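Local coordinates for protein putative decarboxylase involved in desferrioxamine biosynthesis (Erwinia amylovora, PDB 5O5C) that probably decarboxylates lysine as a pyridoxal 5'-phosphate-dependent group II decarboxylase in the biosynthesis of the siderophore desferrioxamine, at residues B[425-430]-B[434-439]. Numbering follows the deposited sequence.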
ATOM      1  N   GLU B 425     -34.492 -18.146  -0.049  1.00 31.15           N
ATOM      2  CA  GLU B 425     -34.728 -17.303   1.115  1.00 31.89           C
ATOM      3  C   GLU B 425     -33.790 -16.061   1.103  1.00 29.92           C
ATOM      4  O   GLU B 425     -32.567 -16.230   1.153  1.00 28.46           O
ATOM      5  CB  GLU B 425     -34.441 -18.126   2.345  1.00 33.67           C
ATOM      6  CG  GLU B 425     -34.824 -17.443   3.632  1.00 39.11           C
ATOM      7  CD  GLU B 425     -34.127 -18.076   4.797  1.00 44.08           C
ATOM      8  OE1 GLU B 425     -34.184 -19.325   4.899  1.00 46.10           O
ATOM      9  OE2 GLU B 425     -33.501 -17.333   5.576  1.00 48.25           O
ATOM     10  N   VAL B 426     -34.373 -14.859   1.079  1.00 28.93           N
ATOM     11  CA  VAL B 426     -33.624 -13.573   1.097  1.00 30.91           C
ATOM     12  C   VAL B 426     -33.797 -12.929   2.463  1.00 30.11           C
ATOM     13  O   VAL B 426     -34.819 -13.113   3.077  1.00 31.71           O
ATOM     14  CB  VAL B 426     -34.060 -12.596  -0.016  1.00 30.63           C
ATOM     15  CG1 VAL B 426     -33.914 -13.215  -1.377  1.00 30.33           C
ATOM     16  CG2 VAL B 426     -35.485 -12.118   0.157  1.00 31.32           C
ATOM     17  N   LEU B 427     -32.776 -12.228   2.953  1.00 29.57           N
ATOM     18  CA  LEU B 427     -32.775 -11.681   4.319  1.00 28.26           C
ATOM     19  C   LEU B 427     -33.082 -10.191   4.354  1.00 26.64           C
ATOM     20  O   LEU B 427     -33.440  -9.649   5.386  1.00 26.40           O
ATOM     21  CB  LEU B 427     -31.417 -11.910   4.997  1.00 26.99           C
ATOM     22  CG  LEU B 427     -30.997 -13.334   5.350  1.00 26.62           C
ATOM     23  CD1 LEU B 427     -29.646 -13.327   6.010  1.00 29.36           C
ATOM     24  CD2 LEU B 427     -32.000 -13.975   6.299  1.00 28.30           C
ATOM     25  N   HIS B 428     -32.932  -9.503   3.242  1.00 24.57           N
ATOM     26  CA  HIS B 428     -33.031  -8.060   3.328  1.00 27.57           C
ATOM     27  C   HIS B 428     -33.297  -7.496   1.990  1.00 26.28           C
ATOM     28  O   HIS B 428     -32.931  -8.066   0.948  1.00 26.70           O
ATOM     29  CB  HIS B 428     -31.713  -7.444   3.870  1.00 26.19           C
ATOM     30  CG  HIS B 428     -30.534  -7.703   2.967  1.00 24.85           C
ATOM     31  ND1 HIS B 428     -29.819  -6.698   2.359  1.00 25.41           N
ATOM     32  CD2 HIS B 428     -30.006  -8.860   2.509  1.00 23.62           C
ATOM     33  CE1 HIS B 428     -28.886  -7.221   1.585  1.00 23.31           C
ATOM     34  NE2 HIS B 428     -28.975  -8.530   1.666  1.00 23.36           N
ATOM     35  N   VAL B 429     -33.851  -6.302   2.029  1.00 26.49           N
ATOM     36  CA  VAL B 429     -33.960  -5.531   0.826  1.00 28.68           C
ATOM     37  C   VAL B 429     -32.673  -4.680   0.612  1.00 31.10           C
ATOM     38  O   VAL B 429     -32.171  -4.082   1.550  1.00 26.92           O
ATOM     39  CB  VAL B 429     -35.238  -4.703   0.887  1.00 34.79           C
ATOM     40  CG1 VAL B 429     -35.141  -3.618   1.957  1.00 34.26           C
ATOM     41  CG2 VAL B 429     -35.540  -4.135  -0.503  1.00 37.63           C
ATOM     42  N   PRO B 430     -32.146  -4.611  -0.628  1.00 30.94           N
ATOM     43  CA  PRO B 430     -30.791  -4.025  -0.708  1.00 30.63           C
ATOM     44  C   PRO B 430     -30.663  -2.561  -0.409  1.00 24.46           C
ATOM     45  O   PRO B 430     -31.319  -1.715  -1.028  1.00 23.75           O
ATOM     46  CB  PRO B 430     -30.375  -4.270  -2.128  1.00 29.66           C
ATOM     47  CG  PRO B 430     -31.623  -4.627  -2.865  1.00 33.08           C
ATOM     48  CD  PRO B 430     -32.462  -5.344  -1.855  1.00 32.47           C
ATOM     49  N   THR B 434     -25.616  -5.247  -2.615  1.00 25.54           N
ATOM     50  CA  THR B 434     -25.365  -6.592  -2.130  1.00 30.18           C
ATOM     51  C   THR B 434     -26.684  -7.267  -1.703  1.00 32.73           C
ATOM     52  O   THR B 434     -27.579  -6.597  -1.209  1.00 29.41           O
ATOM     53  CB  THR B 434     -24.377  -6.480  -0.975  1.00 32.99           C
ATOM     54  OG1 THR B 434     -23.262  -7.343  -1.193  1.00 40.04           O
ATOM     55  CG2 THR B 434     -24.991  -6.762   0.305  1.00 28.88           C
ATOM     56  N   GLN B 435     -26.790  -8.580  -1.903  1.00 35.81           N
ATOM     57  CA  GLN B 435     -27.956  -9.358  -1.494  1.00 36.14           C
ATOM     58  C   GLN B 435     -27.500 -10.659  -0.814  1.00 34.97           C
ATOM     59  O   GLN B 435     -26.791 -11.432  -1.418  1.00 35.65           O
ATOM     60  CB  GLN B 435     -28.812  -9.637  -2.740  1.00 38.97           C
ATOM     61  CG  GLN B 435     -30.157 -10.302  -2.486  1.00 47.32           C
ATOM     62  CD  GLN B 435     -31.122  -9.524  -1.604  1.00 42.88           C
ATOM     63  OE1 GLN B 435     -31.481  -8.441  -1.945  1.00 41.81           O
ATOM     64  NE2 GLN B 435     -31.550 -10.104  -0.479  1.00 47.97           N
ATOM     65  N   ILE B 436     -27.893 -10.877   0.449  1.00 29.75           N
ATOM     66  CA  ILE B 436     -27.601 -12.073   1.180  1.00 28.22           C
ATOM     67  C   ILE B 436     -28.831 -12.997   1.146  1.00 27.43           C
ATOM     68  O   ILE B 436     -29.932 -12.611   1.549  1.00 25.36           O
ATOM     69  CB  ILE B 436     -27.174 -11.767   2.651  1.00 25.77           C
ATOM     70  CG1 ILE B 436     -25.901 -10.913   2.700  1.00 25.72           C
ATOM     71  CG2 ILE B 436     -26.915 -13.056   3.421  1.00 26.25           C
ATOM     72  CD1 ILE B 436     -24.738 -11.455   1.893  1.00 24.54           C
ATOM     73  N   PHE B 437     -28.623 -14.219   0.671  1.00 26.16           N
ATOM     74  CA  PHE B 437     -29.695 -15.152   0.506  1.00 26.51           C
ATOM     75  C   PHE B 437     -29.182 -16.576   0.646  1.00 27.38           C
ATOM     76  O   PHE B 437     -27.965 -16.792   0.670  1.00 23.87           O
ATOM     77  CB  PHE B 437     -30.330 -14.948  -0.876  1.00 27.00           C
ATOM     78  CG  PHE B 437     -29.413 -15.227  -2.034  1.00 27.46           C
ATOM     79  CD1 PHE B 437     -28.522 -14.253  -2.501  1.00 25.73           C
ATOM     80  CD2 PHE B 437     -29.478 -16.455  -2.707  1.00 25.88           C
ATOM     81  CE1 PHE B 437     -27.700 -14.514  -3.587  1.00 26.62           C
ATOM     82  CE2 PHE B 437     -28.649 -16.723  -3.786  1.00 26.70           C
ATOM     83  CZ  PHE B 437     -27.749 -15.754  -4.226  1.00 26.37           C
ATOM     84  N   ARG B 438     -30.103 -17.535   0.752  1.00 24.45           N
ATOM     85  CA  ARG B 438     -29.733 -18.942   0.683  1.00 27.50           C
ATOM     86  C   ARG B 438     -30.785 -19.829   0.049  1.00 26.18           C
ATOM     87  O   ARG B 438     -31.962 -19.503  -0.012  1.00 23.85           O
ATOM     88  CB  ARG B 438     -29.321 -19.518   2.025  1.00 29.19           C
ATOM     89  CG  ARG B 438     -30.400 -19.571   3.070  1.00 30.83           C
ATOM     90  CD  ARG B 438     -29.955 -20.304   4.331  1.00 30.21           C
ATOM     91  NE  ARG B 438     -31.091 -20.454   5.212  1.00 31.31           N
ATOM     92  CZ  ARG B 438     -31.081 -20.894   6.464  1.00 32.70           C
ATOM     93  NH1 ARG B 438     -29.966 -21.261   7.067  1.00 34.43           N
ATOM     94  NH2 ARG B 438     -32.240 -20.954   7.117  1.00 36.45           N
ATOM     95  N   TYR B 439     -30.309 -20.975  -0.396  1.00 26.73           N
ATOM     96  CA  TYR B 439     -31.146 -21.979  -0.932  1.00 30.33           C
ATOM     97  C   TYR B 439     -31.696 -22.837   0.208  1.00 29.14           C
ATOM     98  O   TYR B 439     -30.969 -23.501   0.904  1.00 30.60           O
ATOM     99  CB  TYR B 439     -30.368 -22.790  -1.952  1.00 30.91           C
ATOM    100  CG  TYR B 439     -31.194 -23.846  -2.632  1.00 34.43           C
ATOM    101  CD1 TYR B 439     -32.152 -23.503  -3.584  1.00 35.79           C
ATOM    102  CD2 TYR B 439     -31.027 -25.191  -2.309  1.00 35.19           C
ATOM    103  CE1 TYR B 439     -32.930 -24.467  -4.190  1.00 34.93           C
ATOM    104  CE2 TYR B 439     -31.791 -26.163  -2.904  1.00 36.75           C
ATOM    105  CZ  TYR B 439     -32.742 -25.789  -3.858  1.00 38.65           C
ATOM    106  OH  TYR B 439     -33.489 -26.761  -4.464  1.00 35.02           O
TER
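With chi1 of His428 at 62°, CG sits between the backbone N and the carbonyl carbon and the imidazole swings across to the backbone of Gln435 and Ile436; Gln435 answers with CG anti to its own N and a bend at chi2 (61°) that lays its amide against one face of the ring, stacked with the planes 29° apart. The two residues lie in an antiparallel beta hairpin of this fold-type I, PLP-dependent decarboxylase, in whose small four-stranded sheet 424-426 is an edge strand and 434-439 lies between it and 477-483. Between these segments the regular bridges lie at the open end of the hairpin: Glu425 and Arg438 form a hydrogen-bonded pair, with Arg438 N to Glu425 O at 2.8 Å, and Val426 faces Phe437 as a non-hydrogen-bonded pair. One further backbone bond, Leu427 N to Ile436 O, follows at 3.2 Å. The strand has ended at Val426, and past Leu427 side chains take over the bridging. Gln435 NE2 donates to His428 O (2.8 Å) within its amide plane, while Gln435 OE1 lies 3.2 Å from Pro430 CD. The His428 imidazole also meets Phe275 edge-to-face. At the opposite end, Glu425 OE1 takes two weak, long bonds at the edge of the Arg438 guanidinium, from NE (3.3 Å) and NH2 (3.4 Å), as a salt bridge. Ile436 N donates to His428 NE2, which replaces a backbone carbonyl as acceptor, at 2.9 Å and almost in the ring plane.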